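PDB 3P9Z: uroporphyrinogen III cosynthase (HemD) from Helicobacter pylori, which probably catalyses the cyclisation of the linear tetrapyrrole hydroxymethylbilane to the macrocycle uroporphyrinogen III, a step of porphyrin and haem biosynthesis. Local coordinates for residues 38-43 and 111-116; 42-47 and 71-76; 67-72 and 85-90; 103-108 and 127-132. One frame throughout, in Å; residues are numbered along the deposited sequence.

How the contacts relate
The four contacts illustrate how one alpha/beta domain is assembled around its sheet. Contacts 1 and 2, with centres about 12 Å apart, share strand 40-43, paired with strand 112-118 in contact 1 and with the outermost strand 70-72 in contact 2. Contact 3, centred about 10 Å from each, adds residues 85-90 to the other edge of strand 70-72. Contact 4 joins helices 105-108 and 125-131, which precede and follow strand 112-118. Along the chain, contact 3 lies between the two segments of contact 1, contact 2 starts from its first strand, and contact 4 interleaves with it. Contacts 1 to 3 build the sheet edge; contact 4, with Ile104 and Leu108, packs over its Ile42 and Tyr71 face.

Contact 1: 38-43 and 111-116; sequences FNALIF and KSVLYL
Ala40 to Phe43 and Ser112 to Leu116 run parallel, their short axes 4.6 Å apart at closest and inclined by 29°, with Leu114 tied through N to Ala40 O and through O to Ile42 N, 2.9 Å in each bond, before Leu116 N reaches Ile42 O. Ahead of the strand proper, the side chain of Asn39 takes over the role of a backbone carbonyl: OD1 accepts from Ser112 N at 2.9 Å, the donor lying in the amide plane. A chi1 of 53°, which puts CG between the backbone N and the carbonyl carbon, brings the amide there. Phe38 turns a ring face to Leu114, whose CB sits 3.9 Å from the ring centroid in a CH-pi contact. The same face of the sheet carries Phe43 and Leu116, side by side, with Phe43 CZ 3.3 Å from Leu116 CD1. On the other face Ile42 CG2 presses on Val113 CG1 at 3.4 Å, tighter than usual carbon packing, and also leans on Tyr115 CB. The edge of the Tyr115 ring meets the Ile42 carbonyl, CD1 lying 3.3 Å from O; its OH bonds to Thr44 OG1 and to a bound malonate, probably from the crystallisation liquor. At the more exposed end Asn39 OD1 thus adds a side-chain bond to the ladder, whereas the buried part combines backbone bonds with mostly apolar packing.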
# COMPACT_ATOMS: atom_id res chain seq x y z
N PHE A 38 -13.08 -14.62 -16.79
CA PHE A 38 -11.89 -14.87 -15.96
C PHE A 38 -12.02 -16.03 -14.97
O PHE A 38 -13.02 -16.13 -14.24
CB PHE A 38 -11.46 -13.60 -15.21
CG PHE A 38 -11.30 -12.41 -16.11
CD1 PHE A 38 -10.12 -12.22 -16.83
CD2 PHE A 38 -12.34 -11.48 -16.25
CE1 PHE A 38 -9.99 -11.13 -17.68
CE2 PHE A 38 -12.22 -10.38 -17.09
CZ PHE A 38 -11.05 -10.20 -17.82
N ASN A 39 -10.99 -16.88 -14.93
CA ASN A 39 -10.95 -17.96 -13.91
C ASN A 39 -9.85 -17.79 -12.86
O ASN A 39 -9.58 -18.70 -12.06
CB ASN A 39 -10.86 -19.36 -14.57
CG ASN A 39 -9.71 -19.49 -15.57
OD1 ASN A 39 -8.91 -18.56 -15.77
ND2 ASN A 39 -9.62 -20.66 -16.21
N ALA A 40 -9.21 -16.62 -12.86
CA ALA A 40 -8.24 -16.26 -11.83
C ALA A 40 -8.23 -14.76 -11.61
O ALA A 40 -8.27 -13.98 -12.56
CB ALA A 40 -6.82 -16.74 -12.22
N LEU A 41 -8.15 -14.38 -10.34
CA LEU A 41 -7.94 -12.98 -9.99
C LEU A 41 -6.57 -12.85 -9.36
O LEU A 41 -6.08 -13.79 -8.71
CB LEU A 41 -8.98 -12.51 -8.98
CG LEU A 41 -10.48 -12.74 -9.22
CD1 LEU A 41 -11.21 -12.31 -7.96
CD2 LEU A 41 -11.03 -11.99 -10.45
N ILE A 42 -5.95 -11.69 -9.51
CA ILE A 42 -4.73 -11.43 -8.78
C ILE A 42 -4.74 -10.04 -8.14
O ILE A 42 -5.22 -9.07 -8.73
CB ILE A 42 -3.46 -11.73 -9.64
CG1 ILE A 42 -2.18 -11.58 -8.80
CG2 ILE A 42 -3.42 -10.88 -10.93
CD1 ILE A 42 -1.02 -12.28 -9.40
N PHE A 43 -4.24 -10.00 -6.90
CA PHE A 43 -4.16 -8.80 -6.09
C PHE A 43 -2.73 -8.64 -5.59
O PHE A 43 -2.06 -9.64 -5.29
CB PHE A 43 -5.08 -8.94 -4.85
CG PHE A 43 -6.54 -9.11 -5.18
CD1 PHE A 43 -7.06 -10.36 -5.53
CD2 PHE A 43 -7.40 -8.01 -5.13
CE1 PHE A 43 -8.43 -10.52 -5.83
CE2 PHE A 43 -8.78 -8.16 -5.42
CZ PHE A 43 -9.29 -9.41 -5.77
N LYS A 111 -4.30 -19.67 -17.71
CA LYS A 111 -5.47 -19.06 -17.06
C LYS A 111 -5.82 -17.70 -17.68
O LYS A 111 -4.95 -17.02 -18.21
CB LYS A 111 -5.22 -18.84 -15.56
CG LYS A 111 -4.87 -20.09 -14.74
CD LYS A 111 -5.98 -21.11 -14.68
CE LYS A 111 -5.60 -22.29 -13.79
NZ LYS A 111 -6.39 -22.28 -12.55
N SER A 112 -7.10 -17.30 -17.60
CA SER A 112 -7.54 -15.93 -17.90
C SER A 112 -7.60 -15.13 -16.60
O SER A 112 -8.48 -15.36 -15.77
CB SER A 112 -8.93 -15.92 -18.52
OG SER A 112 -8.84 -16.32 -19.87
N VAL A 113 -6.66 -14.20 -16.45
CA VAL A 113 -6.41 -13.51 -15.18
C VAL A 113 -6.90 -12.05 -15.18
O VAL A 113 -6.71 -11.29 -16.15
CB VAL A 113 -4.89 -13.52 -14.84
CG1 VAL A 113 -4.64 -12.85 -13.48
CG2 VAL A 113 -4.32 -14.94 -14.86
N LEU A 114 -7.56 -11.67 -14.09
CA LEU A 114 -7.98 -10.31 -13.90
C LEU A 114 -7.19 -9.74 -12.74
O LEU A 114 -7.29 -10.23 -11.60
CB LEU A 114 -9.47 -10.23 -13.58
CG LEU A 114 -10.04 -8.82 -13.32
CD1 LEU A 114 -9.80 -7.84 -14.52
CD2 LEU A 114 -11.51 -8.94 -13.03
N TYR A 115 -6.38 -8.73 -13.04
CA TYR A 115 -5.58 -8.05 -12.04
C TYR A 115 -6.32 -6.82 -11.51
O TYR A 115 -6.53 -5.86 -12.23
CB TYR A 115 -4.24 -7.64 -12.67
CG TYR A 115 -3.31 -6.84 -11.79
CD1 TYR A 115 -3.26 -7.04 -10.40
CD2 TYR A 115 -2.43 -5.92 -12.35
CE1 TYR A 115 -2.37 -6.31 -9.60
CE2 TYR A 115 -1.53 -5.20 -11.57
CZ TYR A 115 -1.51 -5.39 -10.20
OH TYR A 115 -0.62 -4.66 -9.43
N LEU A 116 -6.71 -6.85 -10.24
CA LEU A 116 -7.39 -5.70 -9.62
C LEU A 116 -6.33 -4.83 -8.97
O LEU A 116 -5.66 -5.24 -8.01
CB LEU A 116 -8.49 -6.17 -8.65
CG LEU A 116 -9.43 -7.08 -9.48
CD1 LEU A 116 -10.00 -8.28 -8.75
CD2 LEU A 116 -10.53 -6.36 -10.26
O HOH W 1 -8.84 -21.08 -11.86

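Contact 2: 42-47 and 71-76; sequences IFTSKN and YALSEP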
# COMPACT_ATOMS: atom_id res chain seq x y z
N ILE A 42 -5.95 -11.69 -9.51
CA ILE A 42 -4.73 -11.43 -8.78
C ILE A 42 -4.74 -10.04 -8.14
O ILE A 42 -5.22 -9.07 -8.73
CB ILE A 42 -3.46 -11.73 -9.64
CG1 ILE A 42 -2.18 -11.58 -8.80
CG2 ILE A 42 -3.42 -10.88 -10.93
CD1 ILE A 42 -1.02 -12.28 -9.40
N PHE A 43 -4.24 -10.00 -6.90
CA PHE A 43 -4.16 -8.80 -6.09
C PHE A 43 -2.73 -8.64 -5.59
O PHE A 43 -2.06 -9.64 -5.29
CB PHE A 43 -5.08 -8.94 -4.85
CG PHE A 43 -6.54 -9.11 -5.18
CD1 PHE A 43 -7.06 -10.36 -5.53
CD2 PHE A 43 -7.40 -8.01 -5.13
CE1 PHE A 43 -8.43 -10.52 -5.83
CE2 PHE A 43 -8.78 -8.16 -5.42
CZ PHE A 43 -9.29 -9.41 -5.77
N THR A 44 -2.27 -7.40 -5.51
CA THR A 44 -0.99 -7.07 -4.89
C THR A 44 -1.20 -6.29 -3.59
O THR A 44 -0.30 -6.19 -2.78
CB THR A 44 -0.10 -6.21 -5.80
OG1 THR A 44 -0.83 -5.05 -6.17
CG2 THR A 44 0.29 -6.96 -7.05
N SER A 45 -2.39 -5.71 -3.40
CA SER A 45 -2.68 -4.91 -2.20
C SER A 45 -4.02 -5.26 -1.57
O SER A 45 -4.99 -5.56 -2.27
CB SER A 45 -2.66 -3.42 -2.54
OG SER A 45 -3.21 -2.65 -1.49
N LYS A 46 -4.10 -5.19 -0.24
CA LYS A 46 -5.39 -5.31 0.44
C LYS A 46 -6.37 -4.19 0.04
O LYS A 46 -7.60 -4.34 0.17
CB LYS A 46 -5.18 -5.35 1.96
CG LYS A 46 -4.67 -4.03 2.57
CD LYS A 46 -4.25 -4.24 4.04
CE LYS A 46 -3.66 -2.97 4.63
NZ LYS A 46 -3.29 -3.22 6.05
N ASN A 47 -5.85 -3.08 -0.45
CA ASN A 47 -6.70 -1.94 -0.79
C ASN A 47 -7.61 -2.20 -1.99
O ASN A 47 -8.71 -1.63 -2.08
CB ASN A 47 -5.86 -0.68 -0.97
CG ASN A 47 -5.26 -0.22 0.35
OD1 ASN A 47 -5.98 0.06 1.30
ND2 ASN A 47 -3.93 -0.18 0.42
N TYR A 71 -5.44 -15.14 -6.34
CA TYR A 71 -4.02 -15.27 -6.07
C TYR A 71 -3.53 -13.95 -5.49
O TYR A 71 -4.09 -12.88 -5.78
CB TYR A 71 -3.25 -15.61 -7.34
CG TYR A 71 -3.59 -16.99 -7.89
CD1 TYR A 71 -2.74 -18.07 -7.66
CD2 TYR A 71 -4.76 -17.21 -8.62
CE1 TYR A 71 -3.04 -19.32 -8.15
CE2 TYR A 71 -5.07 -18.46 -9.12
CZ TYR A 71 -4.21 -19.51 -8.87
OH TYR A 71 -4.52 -20.75 -9.33
N ALA A 72 -2.50 -14.03 -4.65
CA ALA A 72 -1.93 -12.84 -4.05
C ALA A 72 -0.42 -12.97 -4.00
O ALA A 72 0.12 -14.07 -4.02
CB ALA A 72 -2.50 -12.61 -2.66
N LEU A 73 0.26 -11.84 -3.93
CA LEU A 73 1.71 -11.86 -4.00
C LEU A 73 2.36 -11.89 -2.63
O LEU A 73 3.55 -12.23 -2.50
CB LEU A 73 2.21 -10.68 -4.83
CG LEU A 73 2.11 -10.91 -6.34
CD1 LEU A 73 2.60 -9.69 -7.05
CD2 LEU A 73 2.93 -12.13 -6.78
N SER A 74 1.60 -11.54 -1.60
CA SER A 74 2.12 -11.54 -0.25
C SER A 74 1.11 -12.20 0.68
O SER A 74 -0.08 -12.28 0.35
CB SER A 74 2.40 -10.11 0.21
OG SER A 74 1.22 -9.33 0.19
N GLU A 75 1.60 -12.68 1.83
CA GLU A 75 0.76 -13.33 2.83
C GLU A 75 -0.37 -12.44 3.37
O GLU A 75 -1.52 -12.89 3.45
CB GLU A 75 1.60 -13.90 3.99
N PRO A 76 -0.05 -11.17 3.74
CA PRO A 76 -1.08 -10.24 4.21
C PRO A 76 -2.24 -10.07 3.24
O PRO A 76 -3.40 -10.05 3.67
CB PRO A 76 -0.32 -8.90 4.33
CG PRO A 76 1.09 -9.30 4.60
CD PRO A 76 1.31 -10.61 3.90
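Strand ends Ile42-Phe43 and Tyr71-Ala72 are parallel neighbours in the sheet of an alpha/beta domain, and each turns through two residues into the start of a helix. Tyr71 O accepts from Phe43 N at 3.1 Å, with an N-H...O angle of 154°, and also receives the CA-H of Ile42. The Phe43 ring, its CG anti to the carbonyl carbon (chi1 -62°), presents its edge to that same oxygen, with CD1 3.9 Å away and the Tyr71 oxygen in the ring plane. One step on, the pairing frays: Leu73 N reaches Phe43 O at 3.5 Å in a weak, bent bond, and the CA-H of Ala72 points to the same acceptor at 3.4 Å between CA and O. Beyond the ladder, Thr44 and Leu73 lie side by side, joined by methyls, CG2 to CD1 at 3.6 Å. Thr44 OG1 is turned to other work, bonding to the malonate that Tyr115 also holds. Both helices then begin at a serine. Ser45 OG caps the first by accepting from Asn47 N at 2.9 Å, and Ser74, at the N-cap of the second, bonds through OG to Thr77 OG1. Paired strand ends releasing helices whose N-termini gather at the C-terminal edge of a parallel sheet are typical of doubly wound alpha/beta folds, where ligands commonly settle.

Contact 3: 67-72 and 85-90; sequences NIPAYA and HFKVAF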
# COMPACT_ATOMS: atom_id res chain seq x y z
N ASN A 67 -16.20 -15.84 -5.99
CA ASN A 67 -16.25 -17.22 -6.47
C ASN A 67 -15.11 -17.59 -7.43
O ASN A 67 -14.98 -18.74 -7.80
CB ASN A 67 -17.60 -17.47 -7.15
CG ASN A 67 -17.86 -18.95 -7.41
OD1 ASN A 67 -17.80 -19.78 -6.49
ND2 ASN A 67 -18.14 -19.29 -8.67
N ILE A 68 -14.31 -16.61 -7.83
CA ILE A 68 -13.23 -16.83 -8.79
C ILE A 68 -11.92 -17.01 -8.03
O ILE A 68 -11.53 -16.12 -7.26
CB ILE A 68 -13.12 -15.67 -9.82
CG1 ILE A 68 -14.43 -15.53 -10.61
CG2 ILE A 68 -11.91 -15.87 -10.76
CD1 ILE A 68 -14.59 -14.19 -11.37
N PRO A 69 -11.24 -18.15 -8.23
CA PRO A 69 -9.98 -18.38 -7.48
C PRO A 69 -9.04 -17.16 -7.53
O PRO A 69 -8.75 -16.63 -8.61
CB PRO A 69 -9.37 -19.60 -8.17
CG PRO A 69 -10.58 -20.35 -8.75
CD PRO A 69 -11.54 -19.26 -9.17
N ALA A 70 -8.61 -16.72 -6.34
CA ALA A 70 -7.82 -15.51 -6.17
C ALA A 70 -6.39 -15.82 -5.71
O ALA A 70 -6.17 -16.67 -4.82
CB ALA A 70 -8.51 -14.59 -5.14
N TYR A 71 -5.44 -15.14 -6.34
CA TYR A 71 -4.02 -15.27 -6.07
C TYR A 71 -3.53 -13.95 -5.49
O TYR A 71 -4.09 -12.88 -5.78
CB TYR A 71 -3.25 -15.61 -7.34
CG TYR A 71 -3.59 -16.99 -7.89
CD1 TYR A 71 -2.74 -18.07 -7.66
CD2 TYR A 71 -4.76 -17.21 -8.62
CE1 TYR A 71 -3.04 -19.32 -8.15
CE2 TYR A 71 -5.07 -18.46 -9.12
CZ TYR A 71 -4.21 -19.51 -8.87
OH TYR A 71 -4.52 -20.75 -9.33
N ALA A 72 -2.50 -14.03 -4.65
CA ALA A 72 -1.93 -12.84 -4.05
C ALA A 72 -0.42 -12.97 -4.00
O ALA A 72 0.12 -14.07 -4.02
CB ALA A 72 -2.50 -12.61 -2.66
N HIS A 85 -13.97 -13.54 2.68
CA HIS A 85 -14.85 -14.48 1.96
C HIS A 85 -14.57 -14.64 0.45
O HIS A 85 -15.42 -15.10 -0.30
CB HIS A 85 -16.33 -14.16 2.24
CG HIS A 85 -16.65 -14.05 3.70
ND1 HIS A 85 -17.44 -13.05 4.22
CD2 HIS A 85 -16.24 -14.80 4.76
CE1 HIS A 85 -17.52 -13.20 5.53
NE2 HIS A 85 -16.80 -14.25 5.89
N PHE A 86 -13.37 -14.29 0.03
CA PHE A 86 -12.96 -14.58 -1.34
C PHE A 86 -12.48 -16.02 -1.39
O PHE A 86 -12.12 -16.60 -0.35
CB PHE A 86 -11.88 -13.61 -1.80
CG PHE A 86 -12.41 -12.24 -2.14
CD1 PHE A 86 -12.72 -11.33 -1.14
CD2 PHE A 86 -12.60 -11.87 -3.46
CE1 PHE A 86 -13.22 -10.06 -1.45
CE2 PHE A 86 -13.10 -10.60 -3.79
CZ PHE A 86 -13.41 -9.70 -2.79
N LYS A 87 -12.55 -16.61 -2.58
CA LYS A 87 -12.02 -17.93 -2.85
C LYS A 87 -10.50 -17.87 -3.11
O LYS A 87 -10.05 -17.50 -4.19
CB LYS A 87 -12.74 -18.53 -4.05
CG LYS A 87 -12.26 -19.92 -4.43
CD LYS A 87 -12.97 -20.43 -5.68
CE LYS A 87 -14.35 -20.99 -5.34
NZ LYS A 87 -15.18 -21.10 -6.57
N VAL A 88 -9.72 -18.27 -2.12
CA VAL A 88 -8.26 -18.21 -2.28
C VAL A 88 -7.71 -19.49 -2.92
O VAL A 88 -7.93 -20.59 -2.41
CB VAL A 88 -7.56 -17.94 -0.92
CG1 VAL A 88 -6.06 -17.81 -1.11
CG2 VAL A 88 -8.14 -16.67 -0.27
N ALA A 89 -7.00 -19.35 -4.04
CA ALA A 89 -6.44 -20.49 -4.75
C ALA A 89 -5.32 -21.17 -4.00
O ALA A 89 -4.60 -20.54 -3.22
CB ALA A 89 -5.97 -20.07 -6.13
N PHE A 90 -5.19 -22.48 -4.23
CA PHE A 90 -4.06 -23.27 -3.77
C PHE A 90 -2.76 -22.67 -4.29
O PHE A 90 -2.58 -22.52 -5.49
CB PHE A 90 -4.21 -24.72 -4.27
CG PHE A 90 -3.07 -25.62 -3.87
CD1 PHE A 90 -2.98 -26.13 -2.58
CD2 PHE A 90 -2.08 -25.97 -4.81
CE1 PHE A 90 -1.92 -26.98 -2.22
CE2 PHE A 90 -1.02 -26.83 -4.46
CZ PHE A 90 -0.94 -27.33 -3.15
O HOH W 2 -12.24 -14.96 -5.05
O HOH W 3 -3.78 -22.96 -8.01
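Lys87 lays its long side chain along Pro69 and ends on Asn67, Ala89 faces the Tyr71 ring, and Ala70 joins the two backbones; Lys87, Ala89 and Ala70 bury the most surface here. The Lys87 chain is extended until chi3, whose torsion of -81° turns NZ to Asn67. Lys87 NZ donates to Asn67 O at 2.7 Å and to Asn67 OD1 at 2.9 Å, the second approach coming from well above the amide plane, 69° out of it, and not along a lone pair. On the way the methylenes rest on the proline ring, Lys87 CD lying 3.9 Å from Pro69 CG. Ala70 is bonded through both its N and its O: the N donates to Lys87 O at 2.7 Å, nearly in line with the C=O, while the O accepts from Ala89 N at 2.9 Å with an N-H...O angle of 166°. A single backbone bridge, Ala70 with Val88, thereby extends the edge of strand 70-72 after helix 75-83, the returning residues forming no regular strand of their own. A Schellman motif with His85 at C-prime ends that helix and releases the chain toward Lys87. Ala89 CB lies over one face of the Tyr71 ring, displaced toward CZ and 3.5 Å from the ring centroid, in a close CH-pi contact, and its methyl also touches Pro69 CB. Beyond the ring, a water hydrogen-bonded to Tyr71 OH at 2.7 Å donates to Phe90 O at 2.8 Å.

Contact 4: 103-108 and 127-132; sequences EIFPLL and TILLEH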
# COMPACT_ATOMS: atom_id res chain seq x y z
N GLU A 103 6.91 -17.81 -8.41
CA GLU A 103 6.48 -19.13 -8.26
C GLU A 103 5.00 -19.32 -8.30
O GLU A 103 4.55 -20.43 -8.44
CB GLU A 103 7.08 -19.64 -6.99
CG GLU A 103 6.45 -20.84 -6.50
CD GLU A 103 6.24 -20.72 -5.07
OE1 GLU A 103 6.54 -21.68 -4.38
OE2 GLU A 103 5.80 -19.66 -4.65
N ILE A 104 4.23 -18.26 -8.25
CA ILE A 104 2.84 -18.44 -8.58
C ILE A 104 2.60 -18.29 -10.06
O ILE A 104 1.56 -18.59 -10.55
CB ILE A 104 1.85 -17.57 -7.77
CG1 ILE A 104 1.88 -16.16 -8.23
CG2 ILE A 104 2.12 -17.62 -6.34
CD1 ILE A 104 0.62 -15.57 -8.07
N PHE A 105 3.59 -17.82 -10.79
CA PHE A 105 3.37 -17.56 -12.18
C PHE A 105 3.03 -18.80 -12.98
O PHE A 105 2.23 -18.75 -13.87
CB PHE A 105 4.52 -16.77 -12.75
CG PHE A 105 4.68 -15.45 -12.13
CD1 PHE A 105 3.68 -14.54 -12.20
CD2 PHE A 105 5.79 -15.15 -11.42
CE1 PHE A 105 3.80 -13.36 -11.61
CE2 PHE A 105 5.93 -13.97 -10.84
CZ PHE A 105 4.94 -13.05 -10.92
N PRO A 106 3.63 -19.90 -12.62
CA PRO A 106 3.32 -21.18 -13.24
C PRO A 106 1.90 -21.61 -12.98
O PRO A 106 1.33 -22.23 -13.80
CB PRO A 106 4.28 -22.11 -12.56
CG PRO A 106 5.37 -21.27 -12.17
CD PRO A 106 4.77 -20.02 -11.73
N LEU A 107 1.36 -21.25 -11.85
CA LEU A 107 -0.03 -21.58 -11.53
C LEU A 107 -0.98 -20.76 -12.37
O LEU A 107 -2.15 -21.11 -12.52
CB LEU A 107 -0.32 -21.35 -10.04
CG LEU A 107 0.58 -22.01 -8.98
CD1 LEU A 107 0.13 -21.58 -7.60
CD2 LEU A 107 0.61 -23.52 -9.07
N LEU A 108 -0.48 -19.65 -12.91
CA LEU A 108 -1.30 -18.74 -13.72
C LEU A 108 -1.21 -19.02 -15.22
O LEU A 108 -1.99 -18.47 -16.01
CB LEU A 108 -0.92 -17.29 -13.43
CG LEU A 108 -1.10 -16.77 -12.00
CD1 LEU A 108 -0.79 -15.27 -11.95
CD2 LEU A 108 -2.50 -17.07 -11.46
N THR A 127 3.93 -5.69 -16.46
CA THR A 127 5.10 -6.02 -17.28
C THR A 127 5.59 -7.42 -16.94
O THR A 127 5.85 -8.22 -17.84
CB THR A 127 6.27 -5.01 -17.10
OG1 THR A 127 6.75 -5.04 -15.75
CG2 THR A 127 5.82 -3.60 -17.46
N ILE A 128 5.67 -7.72 -15.64
CA ILE A 128 6.07 -9.05 -15.15
C ILE A 128 5.15 -10.17 -15.69
O ILE A 128 5.62 -11.21 -16.14
CB ILE A 128 6.13 -9.08 -13.61
CG1 ILE A 128 7.11 -8.01 -13.09
CG2 ILE A 128 6.50 -10.49 -13.12
CD1 ILE A 128 7.07 -7.77 -11.57
N LEU A 129 3.84 -9.92 -15.66
CA LEU A 129 2.88 -10.86 -16.23
C LEU A 129 3.06 -11.04 -17.74
O LEU A 129 3.13 -12.18 -18.22
CB LEU A 129 1.45 -10.42 -15.90
CG LEU A 129 1.02 -10.57 -14.44
CD1 LEU A 129 -0.33 -9.90 -14.22
CD2 LEU A 129 0.99 -12.04 -14.00
N LEU A 130 3.16 -9.93 -18.46
CA LEU A 130 3.43 -9.94 -19.90
C LEU A 130 4.72 -10.71 -20.21
O LEU A 130 4.74 -11.50 -21.15
CB LEU A 130 3.50 -8.51 -20.48
CG LEU A 130 3.80 -8.41 -21.99
CD1 LEU A 130 2.59 -8.80 -22.85
CD2 LEU A 130 4.29 -7.02 -22.38
N GLU A 131 5.76 -10.50 -19.42
CA GLU A 131 7.03 -11.22 -19.61
C GLU A 131 6.87 -12.72 -19.40
O GLU A 131 7.57 -13.51 -20.03
CB GLU A 131 8.14 -10.67 -18.71
CG GLU A 131 8.76 -9.37 -19.25
CD GLU A 131 9.59 -8.60 -18.21
OE1 GLU A 131 9.83 -9.12 -17.09
OE2 GLU A 131 10.00 -7.46 -18.53
N HIS A 132 5.95 -13.13 -18.52
CA HIS A 132 5.73 -14.56 -18.29
C HIS A 132 4.72 -15.19 -19.27
O HIS A 132 4.41 -16.37 -19.17
CB HIS A 132 5.34 -14.82 -16.83
CG HIS A 132 6.51 -14.91 -15.90
ND1 HIS A 132 7.27 -13.81 -15.56
CD2 HIS A 132 7.06 -15.96 -15.24
CE1 HIS A 132 8.23 -14.18 -14.73
NE2 HIS A 132 8.12 -15.48 -14.52
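Phe105 pushes its ring among Ile128, Leu129 and His132, joining two helices of the alpha/beta domain, the short and weakly bonded 105-108 and the end of 125-131, that come just before and just after strand 112-118. The closely packed part is this one aromatic side chain. Phe105 CZ meets Ile128 CG2 at 3.7 Å, and the ring edge takes Leu129 CD2, 3.9 Å from Phe105 CE1 and near the ring plane. His132 packs against the same side chain: its CD2 lies 3.6 Å from Phe105 CB, and the two ring centroids are 4.6 Å apart with planes inclined by 34°, an oblique pair with Phe105 CD2 over one face of the imidazole. Elsewhere the contact thins out. Toward the sheet, Leu108 CD1 and Leu129 CD2 make a looser touch at 4.2 Å, both side chains also reaching Ile134, while Leu108 continues to Ile42 and Tyr71 on strands 40-43 and 70-72. Toward solvent, His132 is exposed and forms the outer rim beside Phe105. The two segments therefore adhere by van der Waals packing alone, over a small buried area, and polar bonds stay within each segment. In the second of them His132 fastens its ring to the preceding turn: ND1 donates to Ile128 O at 3.1 Å, from the opposite face of that carbonyl to His132 N, which binds the same oxygen.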